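Local coordinates for bifunctional GH43-CE protein (Bacteroides eggerthii, PDB 6MLY) that probably cleaves xylan-type polysaccharides through a family 43 glycosidase domain and carries a separate carbohydrate esterase domain on the same chain, at residues S110-T115 and H142-F147; G117-Y122 and T135-A140; G381-D386 and D506-E511; V441-A446 and Y460-G465. All blocks are in the same frame, centred on the assembly; numbering follows the deposited sequence.

Contact 1. Residues S110-T115 and H142-F147; sequences STFAQT and HDHSFF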
loop_
_atom_site.group_PDB
_atom_site.type_symbol
_atom_site.label_atom_id
_atom_site.label_comp_id
_atom_site.label_asym_id
_atom_site.label_seq_id
_atom_site.Cartn_x
_atom_site.Cartn_y
_atom_site.Cartn_z
ATOM N N SER A 110 2.184 30.256 15.911
ATOM C CA SER A 110 3.608 30.009 16.136
ATOM C C SER A 110 3.969 28.576 15.724
ATOM O O SER A 110 3.147 27.676 15.836
ATOM C CB SER A 110 3.981 30.251 17.573
ATOM O OG SER A 110 3.627 29.141 18.385
ATOM N N THR A 111 5.211 28.393 15.263
ATOM C CA THR A 111 5.850 27.084 15.198
ATOM C C THR A 111 7.361 27.246 15.405
ATOM O O THR A 111 7.880 28.362 15.451
ATOM C CB THR A 111 5.536 26.357 13.882
ATOM O OG1 THR A 111 6.054 25.030 13.986
ATOM C CG2 THR A 111 6.129 27.025 12.662
ATOM N N PHE A 112 8.039 26.099 15.516
ATOM C CA PHE A 112 9.493 25.982 15.639
ATOM C C PHE A 112 9.975 24.922 14.642
ATOM O O PHE A 112 9.158 24.203 14.059
ATOM C CB PHE A 112 9.885 25.590 17.065
ATOM C CG PHE A 112 9.395 24.225 17.481
ATOM C CD1 PHE A 112 10.260 23.144 17.526
ATOM C CD2 PHE A 112 8.063 24.016 17.801
ATOM C CE1 PHE A 112 9.804 21.885 17.890
ATOM C CE2 PHE A 112 7.608 22.756 18.161
ATOM C CZ PHE A 112 8.480 21.694 18.209
ATOM N N ALA A 113 11.297 24.816 14.470
ATOM C CA ALA A 113 11.881 23.811 13.584
ATOM C C ALA A 113 13.355 23.573 13.932
ATOM O O ALA A 113 14.144 24.517 13.994
ATOM C CB ALA A 113 11.727 24.244 12.146
ATOM N N GLN A 114 13.704 22.291 14.110
ATOM C CA GLN A 114 15.079 21.817 14.320
ATOM C C GLN A 114 15.881 21.922 13.015
ATOM O O GLN A 114 17.107 21.952 13.048
ATOM C CB GLN A 114 15.072 20.376 14.834
ATOM C CG GLN A 114 14.371 20.226 16.175
ATOM C CD GLN A 114 14.251 18.788 16.606
ATOM O OE1 GLN A 114 15.192 18.202 17.135
ATOM N NE2 GLN A 114 13.077 18.212 16.389
ATOM N N THR A 115 15.177 21.988 11.877
ATOM C CA THR A 115 15.782 22.211 10.565
ATOM C C THR A 115 16.630 23.495 10.551
ATOM O O THR A 115 17.580 23.566 9.778
ATOM C CB THR A 115 14.708 22.243 9.469
ATOM O OG1 THR A 115 14.060 20.969 9.463
ATOM C CG2 THR A 115 15.263 22.540 8.092
ATOM N N HIS A 142 10.563 23.652 22.431
ATOM C CA HIS A 142 9.989 22.351 22.095
ATOM C C HIS A 142 8.529 22.296 22.565
ATOM O O HIS A 142 8.258 22.328 23.763
ATOM C CB HIS A 142 10.870 21.233 22.685
ATOM C CG HIS A 142 10.520 19.849 22.251
ATOM N ND1 HIS A 142 10.907 19.335 21.027
ATOM C CD2 HIS A 142 9.857 18.856 22.886
ATOM C CE1 HIS A 142 10.481 18.090 20.919
ATOM N NE2 HIS A 142 9.833 17.771 22.048
ATOM N N ASP A 143 7.606 22.209 21.598
ATOM C CA ASP A 143 6.168 22.057 21.839
ATOM C C ASP A 143 5.687 23.186 22.751
ATOM O O ASP A 143 4.998 22.941 23.744
ATOM C CB ASP A 143 5.836 20.710 22.484
ATOM C CG ASP A 143 6.467 19.521 21.791
ATOM O OD1 ASP A 143 7.454 19.727 21.056
ATOM O OD2 ASP A 143 5.968 18.403 21.998
ATOM N N HIS A 144 6.083 24.414 22.404
ATOM C CA HIS A 144 5.753 25.596 23.173
ATOM C C HIS A 144 4.265 25.915 23.003
ATOM O O HIS A 144 3.697 25.711 21.937
ATOM C CB HIS A 144 6.645 26.775 22.758
ATOM C CG HIS A 144 6.435 27.245 21.355
ATOM N ND1 HIS A 144 7.377 27.054 20.360
ATOM C CD2 HIS A 144 5.404 27.899 20.774
ATOM C CE1 HIS A 144 6.932 27.569 19.231
ATOM N NE2 HIS A 144 5.724 28.091 19.456
ATOM N N SER A 145 3.656 26.432 24.071
ATOM C CA SER A 145 2.271 26.883 24.069
ATOM C C SER A 145 2.199 28.285 24.679
ATOM O O SER A 145 2.007 28.417 25.873
ATOM C CB SER A 145 1.392 25.901 24.805
ATOM O OG SER A 145 0.105 26.449 25.058
ATOM N N PHE A 146 2.380 29.310 23.836
ATOM C CA PHE A 146 2.295 30.717 24.244
ATOM C C PHE A 146 0.834 31.054 24.570
ATOM O O PHE A 146 -0.086 30.384 24.076
ATOM C CB PHE A 146 2.884 31.639 23.171
ATOM C CG PHE A 146 2.019 31.849 21.954
ATOM C CD1 PHE A 146 1.093 32.879 21.911
ATOM C CD2 PHE A 146 2.135 31.027 20.843
ATOM C CE1 PHE A 146 0.297 33.076 20.791
ATOM C CE2 PHE A 146 1.339 31.226 19.723
ATOM C CZ PHE A 146 0.423 32.252 19.698
ATOM N N PHE A 147 0.648 32.096 25.398
ATOM C CA PHE A 147 -0.635 32.423 26.019
ATOM C C PHE A 147 -0.669 33.897 26.432
ATOM O O PHE A 147 0.274 34.390 27.055
ATOM C CB PHE A 147 -0.854 31.537 27.247
ATOM C CG PHE A 147 -2.224 31.640 27.868
ATOM C CD1 PHE A 147 -2.492 32.588 28.844
ATOM C CD2 PHE A 147 -3.245 30.787 27.479
ATOM C CE1 PHE A 147 -3.751 32.683 29.417
ATOM C CE2 PHE A 147 -4.503 30.877 28.056
ATOM C CZ PHE A 147 -4.755 31.828 29.021
#
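Ser110 to Phe112 and His142 to Phe146 run almost antiparallel, their end-to-end directions 165° apart, but with Phe112 CA 7.4 Å from His142 CA they are too far apart to pair as strands. Strands 106-113 and 145-148 belong to separate, successive sheets, consistent with neighbouring blades of the five-bladed beta-propeller of family 43, and side chains fill the interval. Ser110 OG and His144 NE2 form the polar link, a hydrogen bond of 2.6 Å in which the oxygen lies at the edge of the imidazole, in its plane. A chi1 of 65° sets His144 CG between the backbone N and the carbonyl carbon, and ND1 binds Tyr141 O; with both nitrogens held, the ring has little freedom to turn. Phe146 brings its ring edge to the same serine, CE2 lying 3.4 Å from Ser110 OG, while Phe121 meets the Phe146 ring edge-to-face. Phe112, His142 and His144 form an aromatic cluster without a true stack. The Phe112 ring is inclined at 61° to each imidazole, and one of its faces takes His142 CA. Asp143, which probably tunes and orients the proton donor Glu200, sits in this cluster. Its OD1 lies 3.1 Å above the plane of the His142 ring, over the centre, and approaches Phe112 CZ at 3.6 Å.

Contact 2. Residues G117-Y122 and T135-A140; sequences GKTYFY and TEFSPA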
loop_
_atom_site.group_PDB
_atom_site.type_symbol
_atom_site.label_atom_id
_atom_site.label_comp_id
_atom_site.label_asym_id
_atom_site.label_seq_id
_atom_site.Cartn_x
_atom_site.Cartn_y
_atom_site.Cartn_z
ATOM N N GLY A 117 16.749 25.283 13.920
ATOM C CA GLY A 117 16.788 25.530 15.359
ATOM C C GLY A 117 16.228 26.896 15.719
ATOM O O GLY A 117 16.796 27.591 16.569
ATOM N N LYS A 118 15.117 27.268 15.068
ATOM C CA LYS A 118 14.479 28.585 15.223
ATOM C C LYS A 118 12.990 28.421 15.559
ATOM O O LYS A 118 12.367 27.406 15.193
ATOM C CB LYS A 118 14.614 29.414 13.941
ATOM C CG LYS A 118 15.916 30.186 13.787
ATOM C CD LYS A 118 15.786 31.371 12.856
ATOM C CE LYS A 118 17.058 32.180 12.733
ATOM N NZ LYS A 118 16.770 33.634 12.728
ATOM N N THR A 119 12.443 29.442 16.242
ATOM C CA THR A 119 11.010 29.592 16.530
ATOM C C THR A 119 10.457 30.762 15.702
ATOM O O THR A 119 11.060 31.840 15.676
ATOM C CB THR A 119 10.773 29.787 18.033
ATOM O OG1 THR A 119 11.289 28.641 18.713
ATOM C CG2 THR A 119 9.314 29.964 18.395
ATOM N N TYR A 120 9.315 30.533 15.036
ATOM C CA TYR A 120 8.685 31.504 14.121
ATOM C C TYR A 120 7.300 31.909 14.645
ATOM O O TYR A 120 6.557 31.075 15.147
ATOM C CB TYR A 120 8.567 30.917 12.712
ATOM C CG TYR A 120 9.872 30.469 12.102
ATOM C CD1 TYR A 120 10.392 29.212 12.366
ATOM C CD2 TYR A 120 10.588 31.300 11.254
ATOM C CE1 TYR A 120 11.591 28.791 11.810
ATOM C CE2 TYR A 120 11.787 30.894 10.688
ATOM C CZ TYR A 120 12.291 29.633 10.961
ATOM O OH TYR A 120 13.472 29.227 10.404
ATOM N N PHE A 121 6.970 33.198 14.510
ATOM C CA PHE A 121 5.673 33.752 14.907
ATOM C C PHE A 121 5.036 34.461 13.706
ATOM O O PHE A 121 5.695 35.242 13.015
ATOM C CB PHE A 121 5.820 34.717 16.089
ATOM C CG PHE A 121 5.655 34.074 17.442
ATOM C CD1 PHE A 121 4.396 33.890 17.992
ATOM C CD2 PHE A 121 6.757 33.632 18.157
ATOM C CE1 PHE A 121 4.245 33.288 19.230
ATOM C CE2 PHE A 121 6.602 33.029 19.397
ATOM C CZ PHE A 121 5.347 32.857 19.930
ATOM N N TYR A 122 3.742 34.195 13.496
ATOM C CA TYR A 122 2.965 34.732 12.385
ATOM C C TYR A 122 1.680 35.370 12.938
ATOM O O TYR A 122 1.027 34.779 13.801
ATOM C CB TYR A 122 2.636 33.609 11.396
ATOM C CG TYR A 122 3.810 32.851 10.824
ATOM C CD1 TYR A 122 4.374 31.772 11.488
ATOM C CD2 TYR A 122 4.324 33.175 9.578
ATOM C CE1 TYR A 122 5.429 31.053 10.940
ATOM C CE2 TYR A 122 5.374 32.466 9.014
ATOM C CZ TYR A 122 5.932 31.401 9.696
ATOM O OH TYR A 122 6.976 30.723 9.135
ATOM N N THR A 135 7.966 37.082 12.488
ATOM C CA THR A 135 9.135 37.267 13.344
ATOM C C THR A 135 9.758 35.889 13.603
ATOM O O THR A 135 9.090 34.865 13.429
ATOM C CB THR A 135 8.764 38.007 14.640
ATOM O OG1 THR A 135 7.717 37.300 15.309
ATOM C CG2 THR A 135 8.313 39.431 14.403
ATOM N N GLU A 136 11.033 35.863 14.010
ATOM C CA GLU A 136 11.718 34.598 14.293
ATOM C C GLU A 136 12.948 34.827 15.179
ATOM O O GLU A 136 13.519 35.915 15.205
ATOM C CB GLU A 136 12.102 33.902 12.988
ATOM C CG GLU A 136 12.924 34.753 12.035
ATOM C CD GLU A 136 13.124 34.097 10.678
ATOM O OE1 GLU A 136 12.167 34.100 9.872
ATOM O OE2 GLU A 136 14.221 33.553 10.443
ATOM N N PHE A 137 13.340 33.769 15.899
ATOM C CA PHE A 137 14.434 33.819 16.864
ATOM C C PHE A 137 14.797 32.404 17.341
ATOM O O PHE A 137 14.062 31.440 17.079
ATOM C CB PHE A 137 14.055 34.720 18.041
ATOM C CG PHE A 137 12.707 34.446 18.667
ATOM C CD1 PHE A 137 12.568 33.507 19.681
ATOM C CD2 PHE A 137 11.583 35.159 18.273
ATOM C CE1 PHE A 137 11.333 33.272 20.267
ATOM C CE2 PHE A 137 10.349 34.926 18.864
ATOM C CZ PHE A 137 10.226 33.979 19.856
ATOM N N SER A 138 15.936 32.304 18.043
ATOM C CA SER A 138 16.482 31.044 18.562
ATOM C C SER A 138 16.377 31.027 20.085
ATOM O O SER A 138 16.282 32.088 20.694
ATOM C CB SER A 138 17.906 30.858 18.117
ATOM O OG SER A 138 17.964 30.655 16.713
ATOM N N PRO A 139 16.389 29.834 20.698
ATOM C CA PRO A 139 16.401 28.540 20.026
ATOM C C PRO A 139 15.010 28.146 19.500
ATOM O O PRO A 139 14.133 28.997 19.342
ATOM C CB PRO A 139 16.867 27.550 21.108
ATOM C CG PRO A 139 16.419 28.193 22.398
ATOM C CD PRO A 139 16.575 29.677 22.146
ATOM N N ALA A 140 14.845 26.859 19.196
ATOM C CA ALA A 140 13.538 26.249 19.042
ATOM C C ALA A 140 13.026 25.849 20.431
ATOM O O ALA A 140 13.698 25.109 21.148
ATOM C CB ALA A 140 13.631 25.058 18.116
#
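Thr119 and Phe137 form a hydrogen-bonded antiparallel pair in the beta hairpin of strands 118-124 and 133-137, with Thr119 N to Phe137 O at 2.7 Å and the return bond from Phe137 N to Thr119 O at 3.0 Å. Phe121 and Thr135 repeat the exchange; Tyr120 and Glu136 lie between as the non-hydrogen-bonded pair. A side-chain bond extends the junction: Thr119 OG1, opposite its own carbonyl carbon (chi1 -60°), donates to Pro139 O at 2.9 Å, on a lone pair in the carbonyl plane, and is also hydrogen-bonded to Tyr141 N. Charge contributes one weak salt bridge, Lys118 NZ to Glu136 OE2 at 3.4 Å. A leucine in place of Lys118 would probably leave the Glu136 carboxylate without this charge mate and more free to turn beside Tyr120. Glu136 lies alongside that tyrosine, OE1 in line with the ring edge at CE2 (3.3 Å) and the carboxylate turned 79° from the ring. Apolar packing takes the other face, where Phe137 CZ comes to the edge of the Phe121 ring at CE2, 3.8 Å away. One face thus pairs phenylalanine rings with threonines, the other sets a carboxylate and an ammonium beside Tyr120, and the Thr119 hydroxyl carries the bonding past the strand end to the cis-Pro139 turn.

Contact 3. Residues G381-D386 and D506-E511; sequences GSVSMD and DYFKIE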
loop_
_atom_site.group_PDB
_atom_site.type_symbol
_atom_site.label_atom_id
_atom_site.label_comp_id
_atom_site.label_asym_id
_atom_site.label_seq_id
_atom_site.Cartn_x
_atom_site.Cartn_y
_atom_site.Cartn_z
ATOM N N GLY A 381 -5.997 6.910 -5.520
ATOM C CA GLY A 381 -5.541 8.006 -6.375
ATOM C C GLY A 381 -5.389 7.558 -7.818
ATOM O O GLY A 381 -5.291 6.366 -8.079
ATOM N N SER A 382 -5.374 8.521 -8.750
ATOM C CA SER A 382 -5.263 8.257 -10.190
ATOM C C SER A 382 -4.600 9.435 -10.914
ATOM O O SER A 382 -4.606 10.568 -10.417
ATOM C CB SER A 382 -6.612 7.974 -10.787
ATOM O OG SER A 382 -7.214 6.856 -10.160
ATOM N N VAL A 383 -4.058 9.156 -12.106
ATOM C CA VAL A 383 -3.480 10.176 -12.982
ATOM C C VAL A 383 -3.702 9.783 -14.449
ATOM O O VAL A 383 -4.007 8.632 -14.759
ATOM C CB VAL A 383 -1.982 10.387 -12.693
ATOM C CG1 VAL A 383 -1.751 11.314 -11.509
ATOM C CG2 VAL A 383 -1.258 9.071 -12.486
ATOM N N SER A 384 -3.580 10.782 -15.329
ATOM C CA SER A 384 -3.387 10.611 -16.764
ATOM C C SER A 384 -2.139 11.403 -17.157
ATOM O O SER A 384 -2.021 12.578 -16.792
ATOM C CB SER A 384 -4.593 11.065 -17.558
ATOM O OG SER A 384 -4.306 11.123 -18.953
ATOM N N MET A 385 -1.226 10.755 -17.888
ATOM C CA MET A 385 0.071 11.329 -18.201
ATOM C C MET A 385 0.220 11.468 -19.719
ATOM O O MET A 385 -0.673 11.101 -20.472
ATOM C CB MET A 385 1.198 10.457 -17.636
ATOM C CG MET A 385 2.264 11.255 -16.886
ATOM S SD MET A 385 3.141 10.315 -15.608
ATOM C CE MET A 385 1.757 9.832 -14.578
ATOM N N ASP A 386 1.348 12.056 -20.134
ATOM C CA ASP A 386 1.762 12.174 -21.531
ATOM C C ASP A 386 3.297 12.228 -21.553
ATOM O O ASP A 386 3.900 13.198 -21.066
ATOM C CB ASP A 386 1.123 13.392 -22.209
ATOM C CG ASP A 386 1.170 13.356 -23.731
ATOM O OD1 ASP A 386 2.162 12.836 -24.280
ATOM O OD2 ASP A 386 0.212 13.855 -24.356
ATOM N N ASP A 506 -2.608 15.401 -17.093
ATOM C CA ASP A 506 -3.901 15.997 -17.454
ATOM C C ASP A 506 -4.699 16.294 -16.178
ATOM O O ASP A 506 -5.311 17.360 -16.064
ATOM C CB ASP A 506 -4.706 15.108 -18.410
ATOM C CG ASP A 506 -5.953 15.777 -18.973
ATOM O OD1 ASP A 506 -6.007 17.031 -18.983
ATOM O OD2 ASP A 506 -6.870 15.043 -19.394
ATOM N N TYR A 507 -4.682 15.339 -15.236
ATOM C CA TYR A 507 -5.467 15.415 -14.012
ATOM C C TYR A 507 -4.845 14.542 -12.913
ATOM O O TYR A 507 -4.022 13.665 -13.174
ATOM C CB TYR A 507 -6.924 15.013 -14.278
ATOM C CG TYR A 507 -7.163 13.553 -14.576
ATOM C CD1 TYR A 507 -7.284 12.618 -13.560
ATOM C CD2 TYR A 507 -7.300 13.106 -15.879
ATOM C CE1 TYR A 507 -7.518 11.278 -13.829
ATOM C CE2 TYR A 507 -7.531 11.770 -16.166
ATOM C CZ TYR A 507 -7.640 10.849 -15.139
ATOM O OH TYR A 507 -7.863 9.530 -15.428
ATOM N N PHE A 508 -5.241 14.834 -11.670
ATOM C CA PHE A 508 -5.156 13.906 -10.552
ATOM C C PHE A 508 -6.577 13.697 -10.027
ATOM O O PHE A 508 -7.355 14.637 -9.962
ATOM C CB PHE A 508 -4.219 14.425 -9.457
ATOM C CG PHE A 508 -4.251 13.637 -8.171
ATOM C CD1 PHE A 508 -3.374 12.585 -7.955
ATOM C CD2 PHE A 508 -5.164 13.943 -7.173
ATOM C CE1 PHE A 508 -3.409 11.858 -6.774
ATOM C CE2 PHE A 508 -5.196 13.217 -5.993
ATOM C CZ PHE A 508 -4.322 12.172 -5.796
ATOM N N LYS A 509 -6.905 12.450 -9.687
ATOM C CA LYS A 509 -8.237 12.088 -9.237
ATOM C C LYS A 509 -8.090 11.237 -7.978
ATOM O O LYS A 509 -7.245 10.347 -7.942
ATOM C CB LYS A 509 -8.994 11.340 -10.341
ATOM C CG LYS A 509 -10.469 11.693 -10.471
ATOM C CD LYS A 509 -11.409 10.588 -10.045
ATOM C CE LYS A 509 -11.526 9.497 -11.081
ATOM N NZ LYS A 509 -12.676 8.612 -10.787
ATOM N N ILE A 510 -8.904 11.542 -6.960
ATOM C CA ILE A 510 -8.887 10.823 -5.692
ATOM C C ILE A 510 -10.331 10.563 -5.250
ATOM O O ILE A 510 -11.198 11.439 -5.364
ATOM C CB ILE A 510 -8.082 11.585 -4.622
ATOM C CG1 ILE A 510 -7.861 10.726 -3.374
ATOM C CG2 ILE A 510 -8.735 12.919 -4.281
ATOM C CD1 ILE A 510 -6.858 11.296 -2.403
ATOM N N GLU A 511 -10.553 9.356 -4.716
ATOM C CA GLU A 511 -11.867 8.873 -4.308
ATOM C C GLU A 511 -11.711 8.000 -3.055
ATOM O O GLU A 511 -10.684 7.348 -2.861
ATOM C CB GLU A 511 -12.528 8.126 -5.470
ATOM C CG GLU A 511 -11.606 7.136 -6.169
ATOM C CD GLU A 511 -12.042 6.699 -7.558
ATOM O OE1 GLU A 511 -12.990 7.302 -8.106
ATOM O OE2 GLU A 511 -11.420 5.757 -8.095
#
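Tyr507 lays its ring over the backbone of Ser384, whose N stands 4.0 Å above the plane, over the ring centre, while Ser384 CB touches Tyr507 CE2. The ring reaches back across the neighbouring strand because CG sits between the backbone N and carbonyl carbon (chi1 70°). A serine at Tyr507 would probably strip this cover from the Ser384 peptide and open a gap beside Tyr443, which also packs on Tyr507. On the opposite face Val383 CG1 meets the edge of the Phe508 ring at CD1, 4.1 Å away. Swung trans to its backbone N (chi1 170°), that ring lies obliquely by Gly381 CA and Ser382 O, on the side where any CB of Gly381 would point. Behind these groups is the antiparallel pairing of strands 378-386 and 502-511. Lys509 N binds Ser382 O at 3.1 Å, from above the carbonyl plane, and Asp506 N binds Ser384 O at 2.9 Å; the bond from Ser382 N to Lys509 O is weak. Farther out, the bent Lys509 chain brings NZ to Glu511 OE1, two residues on, in a 3.0 Å salt bridge. In this concanavalin A-like beta-sandwich, strand 441-449 borders strand 378-386 on its other edge, while Val383 and Phe508 pack on Leu491 of strand 488-491 in the facing sheet, and Trp332 meets the Phe508 ring edge-to-face.

Contact 4. Residues V441-A446 and Y460-G465; sequences VVYFKA and YYSLDG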
loop_
_atom_site.group_PDB
_atom_site.type_symbol
_atom_site.label_atom_id
_atom_site.label_comp_id
_atom_site.label_asym_id
_atom_site.label_seq_id
_atom_site.Cartn_x
_atom_site.Cartn_y
_atom_site.Cartn_z
ATOM N N VAL A 441 0.159 8.632 -24.262
ATOM C CA VAL A 441 -0.832 8.782 -23.192
ATOM C C VAL A 441 -0.895 7.465 -22.405
ATOM O O VAL A 441 -1.071 6.393 -22.981
ATOM C CB VAL A 441 -2.215 9.185 -23.745
ATOM C CG1 VAL A 441 -3.275 9.214 -22.650
ATOM C CG2 VAL A 441 -2.160 10.520 -24.474
ATOM N N VAL A 442 -0.742 7.571 -21.081
ATOM C CA VAL A 442 -0.762 6.434 -20.167
ATOM C C VAL A 442 -1.458 6.868 -18.866
ATOM O O VAL A 442 -1.423 8.046 -18.485
ATOM C CB VAL A 442 0.666 5.909 -19.914
ATOM C CG1 VAL A 442 1.537 6.945 -19.222
ATOM C CG2 VAL A 442 0.669 4.611 -19.125
ATOM N N TYR A 443 -2.098 5.904 -18.199
ATOM C CA TYR A 443 -2.853 6.131 -16.974
ATOM C C TYR A 443 -2.215 5.312 -15.845
ATOM O O TYR A 443 -1.539 4.316 -16.105
ATOM C CB TYR A 443 -4.323 5.763 -17.190
ATOM C CG TYR A 443 -5.047 6.590 -18.226
ATOM C CD1 TYR A 443 -4.922 6.318 -19.580
ATOM C CD2 TYR A 443 -5.868 7.644 -17.855
ATOM C CE1 TYR A 443 -5.582 7.076 -20.535
ATOM C CE2 TYR A 443 -6.541 8.407 -18.796
ATOM C CZ TYR A 443 -6.399 8.122 -20.140
ATOM O OH TYR A 443 -7.058 8.872 -21.068
ATOM N N PHE A 444 -2.418 5.763 -14.600
ATOM C CA PHE A 444 -1.952 5.059 -13.397
ATOM C C PHE A 444 -2.972 5.222 -12.266
ATOM O O PHE A 444 -3.718 6.200 -12.223
ATOM C CB PHE A 444 -0.584 5.568 -12.936
ATOM C CG PHE A 444 0.543 5.317 -13.906
ATOM C CD1 PHE A 444 1.041 4.038 -14.103
ATOM C CD2 PHE A 444 1.108 6.358 -14.623
ATOM C CE1 PHE A 444 2.080 3.810 -14.992
ATOM C CE2 PHE A 444 2.146 6.129 -15.513
ATOM C CZ PHE A 444 2.632 4.856 -15.695
ATOM N N LYS A 445 -2.966 4.244 -11.354
ATOM C CA LYS A 445 -3.862 4.177 -10.205
ATOM C C LYS A 445 -3.079 3.574 -9.033
ATOM O O LYS A 445 -2.217 2.725 -9.226
ATOM C CB LYS A 445 -5.106 3.353 -10.566
ATOM C CG LYS A 445 -6.176 3.233 -9.485
ATOM C CD LYS A 445 -7.580 2.962 -10.027
ATOM C CE LYS A 445 -7.768 1.556 -10.562
ATOM N NZ LYS A 445 -9.164 1.307 -10.999
ATOM N N ALA A 446 -3.369 4.055 -7.822
ATOM C CA ALA A 446 -2.760 3.548 -6.600
ATOM C C ALA A 446 -3.848 3.427 -5.530
ATOM O O ALA A 446 -4.456 4.423 -5.174
ATOM C CB ALA A 446 -1.647 4.467 -6.161
ATOM N N TYR A 460 -1.704 -0.058 -10.322
ATOM C CA TYR A 460 -2.187 -0.457 -11.640
ATOM C C TYR A 460 -1.662 0.536 -12.686
ATOM O O TYR A 460 -1.256 1.653 -12.334
ATOM C CB TYR A 460 -3.718 -0.453 -11.713
ATOM C CG TYR A 460 -4.457 -1.261 -10.675
ATOM C CD1 TYR A 460 -5.199 -2.375 -11.036
ATOM C CD2 TYR A 460 -4.472 -0.881 -9.344
ATOM C CE1 TYR A 460 -5.908 -3.110 -10.100
ATOM C CE2 TYR A 460 -5.173 -1.608 -8.395
ATOM C CZ TYR A 460 -5.895 -2.726 -8.774
ATOM O OH TYR A 460 -6.589 -3.437 -7.841
ATOM N N TYR A 461 -1.689 0.120 -13.962
ATOM C CA TYR A 461 -1.534 1.029 -15.102
ATOM C C TYR A 461 -2.746 0.856 -16.024
ATOM O O TYR A 461 -3.613 0.034 -15.757
ATOM C CB TYR A 461 -0.194 0.806 -15.808
ATOM C CG TYR A 461 -0.123 -0.389 -16.725
ATOM C CD1 TYR A 461 -0.532 -0.306 -18.048
ATOM C CD2 TYR A 461 0.390 -1.599 -16.285
ATOM C CE1 TYR A 461 -0.458 -1.398 -18.899
ATOM C CE2 TYR A 461 0.476 -2.700 -17.124
ATOM C CZ TYR A 461 0.053 -2.598 -18.438
ATOM O OH TYR A 461 0.128 -3.674 -19.274
ATOM N N SER A 462 -2.805 1.666 -17.084
ATOM C CA SER A 462 -3.886 1.613 -18.059
ATOM C C SER A 462 -3.528 2.465 -19.287
ATOM O O SER A 462 -2.860 3.485 -19.155
ATOM C CB SER A 462 -5.192 2.031 -17.431
ATOM O OG SER A 462 -6.211 2.177 -18.408
ATOM N N LEU A 463 -3.972 2.018 -20.472
ATOM C CA LEU A 463 -3.723 2.691 -21.758
ATOM C C LEU A 463 -4.997 3.399 -22.235
ATOM O O LEU A 463 -5.031 3.942 -23.338
ATOM C CB LEU A 463 -3.278 1.641 -22.784
ATOM C CG LEU A 463 -2.181 0.676 -22.332
ATOM C CD1 LEU A 463 -1.728 -0.204 -23.486
ATOM C CD2 LEU A 463 -0.993 1.424 -21.749
ATOM N N ASP A 464 -6.011 3.428 -21.364
ATOM C CA ASP A 464 -7.414 3.604 -21.717
ATOM C C ASP A 464 -8.116 4.287 -20.533
ATOM O O ASP A 464 -7.583 4.319 -19.417
ATOM C CB ASP A 464 -7.981 2.228 -22.087
ATOM C CG ASP A 464 -9.459 2.153 -22.435
ATOM O OD1 ASP A 464 -10.239 2.998 -21.939
ATOM O OD2 ASP A 464 -9.821 1.218 -23.183
ATOM N N GLY A 465 -9.301 4.851 -20.783
ATOM C CA GLY A 465 -10.137 5.430 -19.733
ATOM C C GLY A 465 -10.341 4.487 -18.552
ATOM O O GLY A 465 -10.167 4.895 -17.406
#
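Tyr443 and Ser462 meet as a hydrogen-bonded antiparallel pair in the beta hairpin of strands 441-449 and 456-462, part of the concanavalin A-like sandwich; Tyr443 N binds Ser462 O at 2.7 Å. With CG opposite the carbonyl carbon (chi1 -63°), the Tyr443 ring is laid against the turn after the second strand. Asp464 O stands 3.3 Å above one face, displaced toward the rim, and Ser462 O lies at the ring edge, in its plane. Ser462 OG ties the turn back on itself, donating to Asp464 O at 2.7 Å from a position tilted out of the carbonyl plane; it is also hydrogen-bonded to Asn467 O. Lys445 and Tyr460 form the next hydrogen-bonded pair, with Tyr460 N to Lys445 O at 3.0 Å. With CG anti to the backbone N (chi1 -178°), the lysine runs over the tyrosine, CE 4.2 Å above one face and toward the rim. NZ is 5.3 Å from the Tyr460 ring centroid, at most a weak cation-pi attraction; Trp468 offers the ammonium a second aromatic partner. Tyr460 OH binds Glu447, and Arg518 makes a further cation-pi contact with its ring. Phe444 and Tyr461 occupy the other face, crossing at a slant with Phe444 CE1 3.9 Å from Tyr461 CB; both pack on Ile419 of strand 418-423. The two faces therefore differ in chemistry. Phe444 and Tyr461 supply apolar packing to the sandwich interior, whereas on the Tyr443 and Tyr460 side aromatic rings share space with a carbonyl and with positive charges.

From the N terminus, strand 106-113 turns directly into strand 118-124. Contact 2 then closes the short hairpin with strand 133-137, and the chain goes on to 142-147, where contact 1 closes a wider loop around it. The two touch, since strands 106-113 and 118-124 are sheet neighbours (Thr111 O to Tyr120 N, 2.6 Å). Contact 2 pairs strands within one sheet, and contact 1 ties that sheet to the next, probably an adjacent propeller blade. Contacts 3 and 4 come later, in the beta-sandwich. The hairpin of contact 4 is nested in the long loop that contact 3 closes, and strands 378-386 and 441-449 join them side by side. Contacts 1 and 3 lie about 36 Å apart, centre to centre.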